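Local coordinates for protein flavoenzyme PA4991 (Pseudomonas aeruginosa PAO1, PDB 5EZ7) that probably acts as an FAD-dependent oxidoreductase with an unknown physiological substrate and is essential for bacterial growth in the sputum of cystic fibrosis patients, at residues Q45-Q50 / D159-L164; A81-D86 / V94-E99; W21-L26 / E166-S171. All coordinates share one frame; numbering follows the deposited sequence.

Interaction 1: Q45-Q50 / D159-L164. With FAD (flavin-adenine dinucleotide), chain B.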
loop_
_atom_site.group_PDB
_atom_site.type_symbol
_atom_site.label_atom_id
_atom_site.label_comp_id
_atom_site.label_asym_id
_atom_site.label_seq_id
_atom_site.Cartn_x
_atom_site.Cartn_y
_atom_site.Cartn_z
ATOM N N GLN A 45 -6.131 0.547 -2.395
ATOM C CA GLN A 45 -5.687 -0.382 -1.377
ATOM C C GLN A 45 -4.787 0.202 -0.305
ATOM O O GLN A 45 -4.819 -0.255 0.831
ATOM C CB GLN A 45 -4.922 -1.504 -2.037
ATOM C CG GLN A 45 -5.717 -2.306 -3.053
ATOM C CD GLN A 45 -4.787 -3.130 -3.943
ATOM O OE1 GLN A 45 -4.385 -4.244 -3.606
ATOM N NE2 GLN A 45 -4.411 -2.551 -5.071
ATOM N N SER A 46 -3.949 1.173 -0.669
ATOM C CA SER A 46 -2.866 1.633 0.220
ATOM C C SER A 46 -3.254 2.152 1.601
ATOM O O SER A 46 -2.705 1.706 2.600
ATOM C CB SER A 46 -2.035 2.701 -0.465
ATOM O OG SER A 46 -1.410 2.097 -1.555
ATOM N N VAL A 47 -4.161 3.104 1.650
ATOM C CA VAL A 47 -4.596 3.675 2.934
ATOM C C VAL A 47 -5.472 2.684 3.672
ATOM O O VAL A 47 -5.697 2.880 4.843
ATOM C CB VAL A 47 -5.299 5.040 2.728
ATOM C CG1 VAL A 47 -5.842 5.639 3.987
ATOM C CG2 VAL A 47 -4.264 6.045 2.308
ATOM N N LYS A 48 -5.979 1.656 2.971
ATOM C CA LYS A 48 -6.708 0.565 3.598
ATOM C C LYS A 48 -5.829 -0.590 4.057
ATOM O O LYS A 48 -6.337 -1.550 4.638
ATOM C CB LYS A 48 -7.792 0.031 2.662
ATOM C CG LYS A 48 -8.818 1.078 2.271
ATOM C CD LYS A 48 -9.828 0.424 1.350
ATOM C CE LYS A 48 -10.981 1.355 0.967
ATOM N NZ LYS A 48 -10.564 2.163 -0.203
ATOM N N SER A 49 -4.522 -0.523 3.825
ATOM C CA SER A 49 -3.660 -1.577 4.305
ATOM C C SER A 49 -3.500 -1.503 5.821
ATOM O O SER A 49 -3.937 -0.534 6.474
ATOM C CB SER A 49 -2.274 -1.544 3.632
ATOM O OG SER A 49 -1.539 -0.359 3.894
ATOM N N GLN A 50 -2.864 -2.520 6.365
ATOM C CA GLN A 50 -2.529 -2.536 7.789
ATOM C C GLN A 50 -1.161 -1.898 8.028
ATOM O O GLN A 50 -0.774 -1.702 9.165
ATOM C CB GLN A 50 -2.611 -3.953 8.355
ATOM C CG GLN A 50 -4.035 -4.508 8.359
ATOM C CD GLN A 50 -4.244 -5.657 9.371
ATOM O OE1 GLN A 50 -4.197 -6.824 9.015
ATOM N NE2 GLN A 50 -4.455 -5.307 10.630
ATOM N N ASP A 159 0.078 9.288 6.799
ATOM C CA ASP A 159 1.235 10.145 6.956
ATOM C C ASP A 159 2.405 9.796 5.986
ATOM O O ASP A 159 3.165 10.669 5.585
ATOM C CB ASP A 159 1.702 10.082 8.386
ATOM C CG ASP A 159 2.642 11.181 8.722
ATOM O OD1 ASP A 159 2.235 12.363 8.547
ATOM O OD2 ASP A 159 3.801 10.857 9.115
ATOM N N LEU A 160 2.517 8.517 5.612
ATOM C CA LEU A 160 3.480 8.079 4.592
ATOM C C LEU A 160 3.181 8.675 3.223
ATOM O O LEU A 160 4.081 9.166 2.493
ATOM C CB LEU A 160 3.486 6.567 4.496
ATOM C CG LEU A 160 4.272 5.959 3.334
ATOM C CD1 LEU A 160 5.765 6.330 3.351
ATOM C CD2 LEU A 160 4.062 4.465 3.385
ATOM N N ILE A 161 1.896 8.614 2.897
ATOM C CA ILE A 161 1.356 9.136 1.646
ATOM C C ILE A 161 1.472 10.607 1.520
ATOM O O ILE A 161 1.783 11.072 0.431
ATOM C CB ILE A 161 -0.116 8.698 1.501
ATOM C CG1 ILE A 161 -0.097 7.275 1.001
ATOM C CG2 ILE A 161 -0.910 9.541 0.520
ATOM C CD1 ILE A 161 -1.184 6.516 1.631
ATOM N N ARG A 162 1.205 11.310 2.624
ATOM C CA ARG A 162 1.401 12.771 2.714
ATOM C C ARG A 162 2.855 13.151 2.336
ATOM O O ARG A 162 3.078 14.007 1.519
ATOM C CB ARG A 162 1.021 13.319 4.118
ATOM C CG ARG A 162 1.671 14.686 4.433
ATOM C CD ARG A 162 1.954 14.974 5.896
ATOM N NE ARG A 162 2.867 14.026 6.538
ATOM C CZ ARG A 162 4.205 14.091 6.559
ATOM N NH1 ARG A 162 4.883 15.087 5.938
ATOM N NH2 ARG A 162 4.875 13.122 7.207
ATOM N N ARG A 163 3.827 12.478 2.931
ATOM C CA ARG A 163 5.253 12.706 2.629
ATOM C C ARG A 163 5.659 12.378 1.191
ATOM O O ARG A 163 6.380 13.135 0.548
ATOM C CB ARG A 163 6.125 11.889 3.584
ATOM C CG ARG A 163 7.629 12.163 3.493
ATOM C CD ARG A 163 7.980 13.653 3.494
ATOM N NE ARG A 163 9.417 13.837 3.341
ATOM C CZ ARG A 163 10.034 14.998 3.070
ATOM N NH1 ARG A 163 9.344 16.129 2.895
ATOM N NH2 ARG A 163 11.365 15.026 2.970
ATOM N N LEU A 164 5.180 11.258 0.670
ATOM C CA LEU A 164 5.454 10.930 -0.719
ATOM C C LEU A 164 4.811 11.927 -1.657
ATOM O O LEU A 164 5.351 12.178 -2.729
ATOM C CB LEU A 164 5.009 9.531 -1.079
ATOM C CG LEU A 164 5.713 8.391 -0.356
ATOM C CD1 LEU A 164 4.973 7.094 -0.575
ATOM C CD2 LEU A 164 7.127 8.184 -0.835
HETATM P PA FAD B . -3.492 1.228 -4.923
HETATM O O1A FAD B . -3.158 1.665 -3.534
HETATM O O2A FAD B . -4.789 0.525 -5.213
HETATM O O5B FAD B . -3.360 2.513 -5.843
HETATM C C5B FAD B . -3.826 2.544 -7.177
HETATM C C4B FAD B . -4.165 3.992 -7.462
HETATM O O4B FAD B . -4.462 4.142 -8.860
HETATM C C3B FAD B . -5.381 4.455 -6.654
HETATM O O3B FAD B . -5.069 5.614 -5.878
HETATM C C2B FAD B . -6.422 4.736 -7.722
HETATM O O2B FAD B . -7.319 5.802 -7.419
HETATM C C1B FAD B . -5.565 5.019 -8.959
HETATM N N9A FAD B . -6.260 4.745 -10.223
HETATM C C8A FAD B . -7.024 3.674 -10.502
HETATM N N7A FAD B . -7.502 3.766 -11.754
HETATM C C5A FAD B . -7.036 4.898 -12.293
HETATM C C6A FAD B . -7.182 5.578 -13.588
HETATM N N6A FAD B . -7.929 5.002 -14.542
HETATM N N1A FAD B . -6.541 6.743 -13.777
HETATM C C2A FAD B . -5.793 7.296 -12.805
HETATM N N3A FAD B . -5.619 6.732 -11.591
HETATM C C4A FAD B . -6.214 5.552 -11.287
HETATM N N1 FAD B . 0.714 -4.921 2.249
HETATM C C2 FAD B . 1.689 -4.926 3.183
HETATM O O2 FAD B . 2.886 -4.938 2.809
HETATM N N3 FAD B . 1.423 -4.915 4.500
HETATM C C4 FAD B . 0.181 -4.905 4.976
HETATM O O4 FAD B . -0.043 -4.883 6.202
HETATM C C4X FAD B . -0.934 -4.899 4.022
HETATM N N5 FAD B . -2.213 -4.892 4.443
HETATM C C5X FAD B . -3.227 -4.874 3.559
HETATM C C6 FAD B . -4.532 -4.850 4.037
HETATM C C7 FAD B . -5.601 -4.826 3.164
HETATM C C7M FAD B . -6.999 -4.782 3.703
HETATM C C8 FAD B . -5.350 -4.801 1.701
HETATM C C8M FAD B . -6.478 -4.762 0.693
HETATM C C9 FAD B . -4.050 -4.836 1.230
HETATM C C9A FAD B . -2.961 -4.872 2.098
HETATM N N10 FAD B . -1.613 -4.899 1.644
HETATM C C10 FAD B . -0.579 -4.898 2.588
HETATM C "C1'" FAD B . -1.278 -4.872 0.230
HETATM C "C2'" FAD B . -1.170 -3.419 -0.200
HETATM O "O2'" FAD B . -2.246 -2.632 0.330
HETATM C "C3'" FAD B . -1.119 -3.304 -1.717
HETATM O "O3'" FAD B . -0.206 -4.299 -2.224
HETATM C "C4'" FAD B . -0.646 -1.916 -2.143
HETATM O "O4'" FAD B . -1.184 -0.894 -1.304
HETATM C "C5'" FAD B . -1.048 -1.609 -3.572
HETATM O "O5'" FAD B . -0.446 -0.370 -3.970
HETATM P P FAD B . -0.806 0.238 -5.404
HETATM O O1P FAD B . -0.306 1.658 -5.455
HETATM O O2P FAD B . -0.341 -0.757 -6.405
HETATM O O3P FAD B . -2.408 0.155 -5.436
#
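I161 on helix 157-168 meets S46 and V47 of the 45-50 loop through one methyl, CD1. CG1 of I161 stands anti to its carbonyl carbon (chi1 -80°). CD1 ends up 4.4 Å from S46 CB. V47 faces the same methyl with its CG2 branch, and the two side chains cross obliquely. Their modelled carbons are too close to be real, so the exact spacing there is doubtful. No hydrogen bond joins the two segments.

The same loop binds FAD, in a fold that fits the Rossmann-type dinucleotide site of the DAO family. S46 serves both contacts: CB faces I161 while OG faces the phosphate. Q45 and S46 are FAD-binding residues, and together they give four donors to one phosphate. Q45 N and Q45 NE2 each reach FAD O2A at 3.1 Å, the backbone N-H almost straight at 173°. S46 N reaches FAD O1A at 3.0 Å, and S46 OG donates to FAD O1A at 2.7 Å. S46 OG also accepts from FAD O4' at 3.0 Å. It has a further hydrogen bond with I17 N, at the start of helix 17-28.

S49 OG turns back to donate to S46 O at 2.7 Å, and S49 N bonds to the same oxygen. This closes the turn and leaves S49 CB over a face of the flavin, 3.4 Å from FAD N5. On the helix, R162 forms a salt bridge with D159. It grips the carboxylate side-on with NE and NH2, which meet the oxygens from above the carboxylate plane.

Interaction 2: A81-D86 / V94-E99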
loop_
_atom_site.group_PDB
_atom_site.type_symbol
_atom_site.label_atom_id
_atom_site.label_comp_id
_atom_site.label_asym_id
_atom_site.label_seq_id
_atom_site.Cartn_x
_atom_site.Cartn_y
_atom_site.Cartn_z
ATOM N N ALA A 81 15.727 2.446 6.924
ATOM C CA ALA A 81 16.741 3.391 6.479
ATOM C C ALA A 81 16.122 4.728 6.047
ATOM O O ALA A 81 16.666 5.783 6.330
ATOM C CB ALA A 81 17.549 2.793 5.349
ATOM N N CYS A 82 14.969 4.686 5.390
ATOM C CA CYS A 82 14.358 5.915 4.863
ATOM C C CYS A 82 13.949 6.893 5.924
ATOM O O CYS A 82 13.838 8.082 5.639
ATOM C CB CYS A 82 13.147 5.618 3.966
ATOM S SG CYS A 82 13.602 4.591 2.547
ATOM N N LEU A 83 13.730 6.399 7.136
ATOM C CA LEU A 83 13.325 7.256 8.228
ATOM C C LEU A 83 14.453 8.044 8.828
ATOM O O LEU A 83 14.210 8.897 9.683
ATOM C CB LEU A 83 12.659 6.448 9.324
ATOM C CG LEU A 83 11.347 5.749 8.965
ATOM C CD1 LEU A 83 10.864 5.061 10.221
ATOM C CD2 LEU A 83 10.301 6.719 8.442
ATOM N N GLY A 84 15.677 7.757 8.383
ATOM C CA GLY A 84 16.880 8.412 8.873
ATOM C C GLY A 84 17.550 9.131 7.737
ATOM O O GLY A 84 16.901 9.533 6.781
ATOM N N SER A 85 18.861 9.267 7.845
ATOM C CA SER A 85 19.661 10.111 6.951
ATOM C C SER A 85 20.075 9.452 5.625
ATOM O O SER A 85 20.369 10.152 4.660
ATOM C CB SER A 85 20.928 10.564 7.707
ATOM O OG SER A 85 21.434 9.538 8.564
ATOM N N ASP A 86 20.096 8.117 5.586
ATOM C CA ASP A 86 20.809 7.352 4.545
ATOM C C ASP A 86 19.902 6.329 3.849
ATOM O O ASP A 86 20.376 5.302 3.384
ATOM C CB ASP A 86 22.031 6.647 5.200
ATOM C CG ASP A 86 23.157 6.240 4.187
ATOM O OD1 ASP A 86 23.263 6.806 3.069
ATOM O OD2 ASP A 86 23.976 5.350 4.555
ATOM N N VAL A 94 8.220 10.753 9.164
ATOM C CA VAL A 94 7.036 9.949 8.948
ATOM C C VAL A 94 6.753 9.175 10.245
ATOM O O VAL A 94 7.650 8.636 10.890
ATOM C CB VAL A 94 7.198 9.030 7.719
ATOM C CG1 VAL A 94 5.993 8.108 7.555
ATOM C CG2 VAL A 94 7.389 9.883 6.459
ATOM N N ARG A 95 5.484 9.162 10.614
ATOM C CA ARG A 95 5.012 8.507 11.805
ATOM C C ARG A 95 5.003 6.999 11.611
ATOM O O ARG A 95 4.441 6.494 10.636
ATOM C CB ARG A 95 3.589 8.959 12.122
ATOM C CG ARG A 95 3.420 10.155 13.068
ATOM C CD ARG A 95 1.929 10.286 13.494
ATOM N NE ARG A 95 1.494 9.201 14.397
ATOM C CZ ARG A 95 0.288 9.088 14.995
ATOM N NH1 ARG A 95 0.045 8.054 15.816
ATOM N NH2 ARG A 95 -0.693 9.982 14.793
ATOM N N LEU A 96 5.658 6.298 12.526
ATOM C CA LEU A 96 5.421 4.889 12.734
ATOM C C LEU A 96 4.331 4.710 13.778
ATOM O O LEU A 96 4.338 5.367 14.817
ATOM C CB LEU A 96 6.663 4.223 13.288
ATOM C CG LEU A 96 7.904 4.141 12.427
ATOM C CD1 LEU A 96 8.925 3.239 13.146
ATOM C CD2 LEU A 96 7.524 3.633 11.038
ATOM N N LEU A 97 3.402 3.818 13.513
ATOM C CA LEU A 97 2.471 3.437 14.541
ATOM C C LEU A 97 3.201 2.576 15.591
ATOM O O LEU A 97 2.985 2.758 16.785
ATOM C CB LEU A 97 1.229 2.743 13.940
ATOM C CG LEU A 97 0.310 3.660 13.104
ATOM C CD1 LEU A 97 -0.871 2.894 12.517
ATOM C CD2 LEU A 97 -0.201 4.864 13.894
ATOM N N SER A 98 4.106 1.695 15.150
ATOM C CA SER A 98 4.822 0.823 16.063
ATOM C C SER A 98 6.166 0.523 15.491
ATOM O O SER A 98 6.330 0.341 14.282
ATOM C CB SER A 98 4.060 -0.480 16.258
ATOM O OG SER A 98 4.641 -1.301 17.253
ATOM N N GLU A 99 7.140 0.463 16.378
ATOM C CA GLU A 99 8.521 0.179 16.010
ATOM C C GLU A 99 8.722 -1.299 15.710
ATOM O O GLU A 99 9.793 -1.693 15.270
ATOM C CB GLU A 99 9.431 0.558 17.178
ATOM C CG GLU A 99 9.376 2.033 17.552
ATOM C CD GLU A 99 10.635 2.779 17.171
ATOM O OE1 GLU A 99 11.122 2.587 16.034
ATOM O OE2 GLU A 99 11.156 3.541 18.024
#
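The contact joins the C-terminal end of helix 75-82, around L83, to V94 and L96, where the chain enters strand 96-98, an outer strand of a three-stranded antiparallel sheet. L83 puts its two methyls on two different residues.

CG of L83 stands anti to the carbonyl carbon (chi1 -64°). The CD1 arm is extended (chi2 -178°) and reaches L96, while CD2 branches off toward V94. L83 CD1 meets the isopropyl end of L96. It is 3.7 Å from L96 CD2, 3.8 Å from L96 CG and 4.0 Å from L96 CD1. The two leucines cross at a slant, branch against branch.

On the V94 side, L83 CD2 sits 3.9 Å from V94 CB, nearer to this carbon than to either methyl of V94. The same methyl lies 4.1 Å from V94 O. These two side chains run roughly at right angles.

F155 of strand 153-155, the middle strand of the sheet, touches all three residues. Beyond L96 the chain turns a corner at L97. L97 and S98 both face V154, which makes a classic beta bulge. Polar links lie around the contact. C82 has a backbone hydrogen bond with L91, R95 has one with D156, and E99 forms a salt bridge with R80.

The contact itself is wholly apolar. Methyl packing has little directional preference, so the fit rests on the shapes of three aliphatic side chains. The directed bonds nearby are made by backbone groups and charged side chains of the residues beside it.

Interaction 3: W21-L26 / E166-S171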
loop_
_atom_site.group_PDB
_atom_site.type_symbol
_atom_site.label_atom_id
_atom_site.label_comp_id
_atom_site.label_asym_id
_atom_site.label_seq_id
_atom_site.Cartn_x
_atom_site.Cartn_y
_atom_site.Cartn_z
ATOM N N TRP A 21 5.867 6.004 -4.669
ATOM C CA TRP A 21 7.198 5.634 -4.239
ATOM C C TRP A 21 8.066 5.722 -5.432
ATOM O O TRP A 21 9.070 6.380 -5.396
ATOM C CB TRP A 21 7.252 4.225 -3.634
ATOM C CG TRP A 21 8.578 3.898 -3.060
ATOM C CD1 TRP A 21 9.708 3.618 -3.744
ATOM C CD2 TRP A 21 8.925 3.856 -1.671
ATOM N NE1 TRP A 21 10.748 3.409 -2.867
ATOM C CE2 TRP A 21 10.280 3.516 -1.590
ATOM C CE3 TRP A 21 8.210 4.070 -0.481
ATOM C CZ2 TRP A 21 10.952 3.395 -0.373
ATOM C CZ3 TRP A 21 8.874 3.933 0.728
ATOM C CH2 TRP A 21 10.230 3.591 0.777
ATOM N N LEU A 22 7.649 5.089 -6.522
ATOM C CA LEU A 22 8.388 5.174 -7.796
ATOM C C LEU A 22 8.586 6.606 -8.215
ATOM O O LEU A 22 9.667 6.977 -8.657
ATOM C CB LEU A 22 7.633 4.459 -8.910
ATOM C CG LEU A 22 8.149 4.630 -10.363
ATOM C CD1 LEU A 22 9.542 4.008 -10.515
ATOM C CD2 LEU A 22 7.156 4.025 -11.365
ATOM N N ASN A 23 7.539 7.404 -8.123
ATOM C CA ASN A 23 7.678 8.808 -8.515
ATOM C C ASN A 23 8.785 9.481 -7.707
ATOM O O ASN A 23 9.593 10.220 -8.233
ATOM C CB ASN A 23 6.353 9.537 -8.327
ATOM C CG ASN A 23 6.335 10.932 -8.947
ATOM O OD1 ASN A 23 6.731 11.105 -10.101
ATOM N ND2 ASN A 23 5.824 11.913 -8.210
ATOM N N ALA A 24 8.822 9.214 -6.409
ATOM C CA ALA A 24 9.785 9.854 -5.562
ATOM C C ALA A 24 11.231 9.420 -5.903
ATOM O O ALA A 24 12.128 10.250 -5.935
ATOM C CB ALA A 24 9.449 9.557 -4.121
ATOM N N ARG A 25 11.435 8.132 -6.133
ATOM C CA ARG A 25 12.700 7.605 -6.607
ATOM C C ARG A 25 13.196 8.253 -7.922
ATOM O O ARG A 25 14.380 8.634 -8.041
ATOM C CB ARG A 25 12.582 6.082 -6.785
ATOM C CG ARG A 25 12.585 5.310 -5.455
ATOM C CD ARG A 25 13.994 5.002 -4.910
ATOM N NE ARG A 25 14.651 4.086 -5.852
ATOM C CZ ARG A 25 14.417 2.764 -5.945
ATOM N NH1 ARG A 25 13.599 2.097 -5.098
ATOM N NH2 ARG A 25 15.029 2.085 -6.898
ATOM N N LEU A 26 12.286 8.374 -8.902
ATOM C CA LEU A 26 12.634 8.893 -10.209
ATOM C C LEU A 26 13.070 10.361 -10.149
ATOM O O LEU A 26 14.151 10.729 -10.691
ATOM C CB LEU A 26 11.497 8.693 -11.196
ATOM C CG LEU A 26 11.287 7.236 -11.637
ATOM C CD1 LEU A 26 10.071 7.092 -12.517
ATOM C CD2 LEU A 26 12.480 6.614 -12.356
ATOM N N GLU A 166 4.443 15.165 -0.828
ATOM C CA GLU A 166 5.397 16.278 -0.738
ATOM C C GLU A 166 6.595 16.070 -1.669
ATOM O O GLU A 166 6.985 16.970 -2.428
ATOM C CB GLU A 166 5.894 16.471 0.707
ATOM C CG GLU A 166 4.954 17.319 1.573
ATOM C CD GLU A 166 5.138 17.177 3.089
ATOM O OE1 GLU A 166 6.063 16.451 3.560
ATOM O OE2 GLU A 166 4.319 17.798 3.827
ATOM N N LEU A 167 7.175 14.870 -1.617
ATOM C CA LEU A 167 8.324 14.510 -2.498
ATOM C C LEU A 167 8.010 14.538 -3.989
ATOM O O LEU A 167 8.918 14.619 -4.798
ATOM C CB LEU A 167 8.879 13.127 -2.126
ATOM C CG LEU A 167 9.566 13.083 -0.761
ATOM C CD1 LEU A 167 9.920 11.658 -0.402
ATOM C CD2 LEU A 167 10.799 13.957 -0.726
ATOM N N ALA A 168 6.717 14.444 -4.332
ATOM C CA ALA A 168 6.244 14.559 -5.701
ATOM C C ALA A 168 6.386 15.942 -6.216
ATOM O O ALA A 168 6.448 16.117 -7.422
ATOM C CB ALA A 168 4.786 14.162 -5.812
ATOM N N GLY A 169 6.354 16.928 -5.324
ATOM C CA GLY A 169 6.400 18.345 -5.735
ATOM C C GLY A 169 5.250 18.702 -6.688
ATOM O O GLY A 169 4.079 18.395 -6.418
ATOM N N ASP A 170 5.608 19.274 -7.837
ATOM C CA ASP A 170 4.640 19.731 -8.851
ATOM C C ASP A 170 4.227 18.660 -9.863
ATOM O O ASP A 170 3.442 18.946 -10.779
ATOM C CB ASP A 170 5.207 20.934 -9.612
ATOM C CG ASP A 170 6.590 20.659 -10.176
ATOM O OD1 ASP A 170 7.414 20.141 -9.375
ATOM O OD2 ASP A 170 6.868 20.958 -11.368
ATOM N N SER A 171 4.716 17.433 -9.702
ATOM C CA SER A 171 4.393 16.362 -10.648
ATOM C C SER A 171 2.931 15.894 -10.582
ATOM O O SER A 171 2.457 15.244 -11.509
ATOM C CB SER A 171 5.351 15.157 -10.477
ATOM O OG SER A 171 5.251 14.518 -9.216
#
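The side chain of L167 leaves the backbone toward helix 17-28 and packs on A24. The contact is CB to CB, L167 to A24, at 4.1 Å. The small A24 lets the two backbones come close, with L167 CA 5.8 Å from A24 CA.

A168 sets its methyl beside the amide of N23, with A168 CB 3.4 Å from N23 ND2. Its carbonyl oxygen points on into the turn that follows. G169 then ends the helical path with a positive phi of 58°, and G169 N bonds back to E166 O.

S171 completes the turn. S171 OG donates to A168 O at 2.7 Å, and S171 N reaches that oxygen from the same face. S171 OG also accepts from N23 ND2 at 2.9 Å. This bond is nearly straight at 168° and lies close to the amide plane. CG of N23 is anti to its backbone N (chi1 -169°), which carries the amide over to the turn.

N23 OD1 is hydrogen-bonded to T33 OG1 of strand 33-37, so both ends of the amide have partners and its rotation is fixed. The buried hydroxyl of S171 gives one hydrogen bond and takes one, tying N23 to the turn that leads into strand 172-174.

In the fold
Along the chain the contacts are nested. Interaction 3 encloses interaction 1, which encloses interaction 2. Helix 157-168 is shared by interactions 1 and 3, whose centres are about 14 Å apart. Its L164 packs on W21 and A24 of helix 17-28. The centres of interactions 1 and 2 are also about 14 Å apart. They meet where D159 OD2 and R95 N form a probable hydrogen bond and R163 packs on V94. Interactions 2 and 3, with centres about 18 Å apart, touch at C82 and W21. Helix 157-168 thus lies between the FAD-binding loop, helix 17-28, whose glycine motif is consistent with a Rossmann-type site, and the chain leading into strand 96-98. Interaction 1 alone includes residues that bind the cofactor.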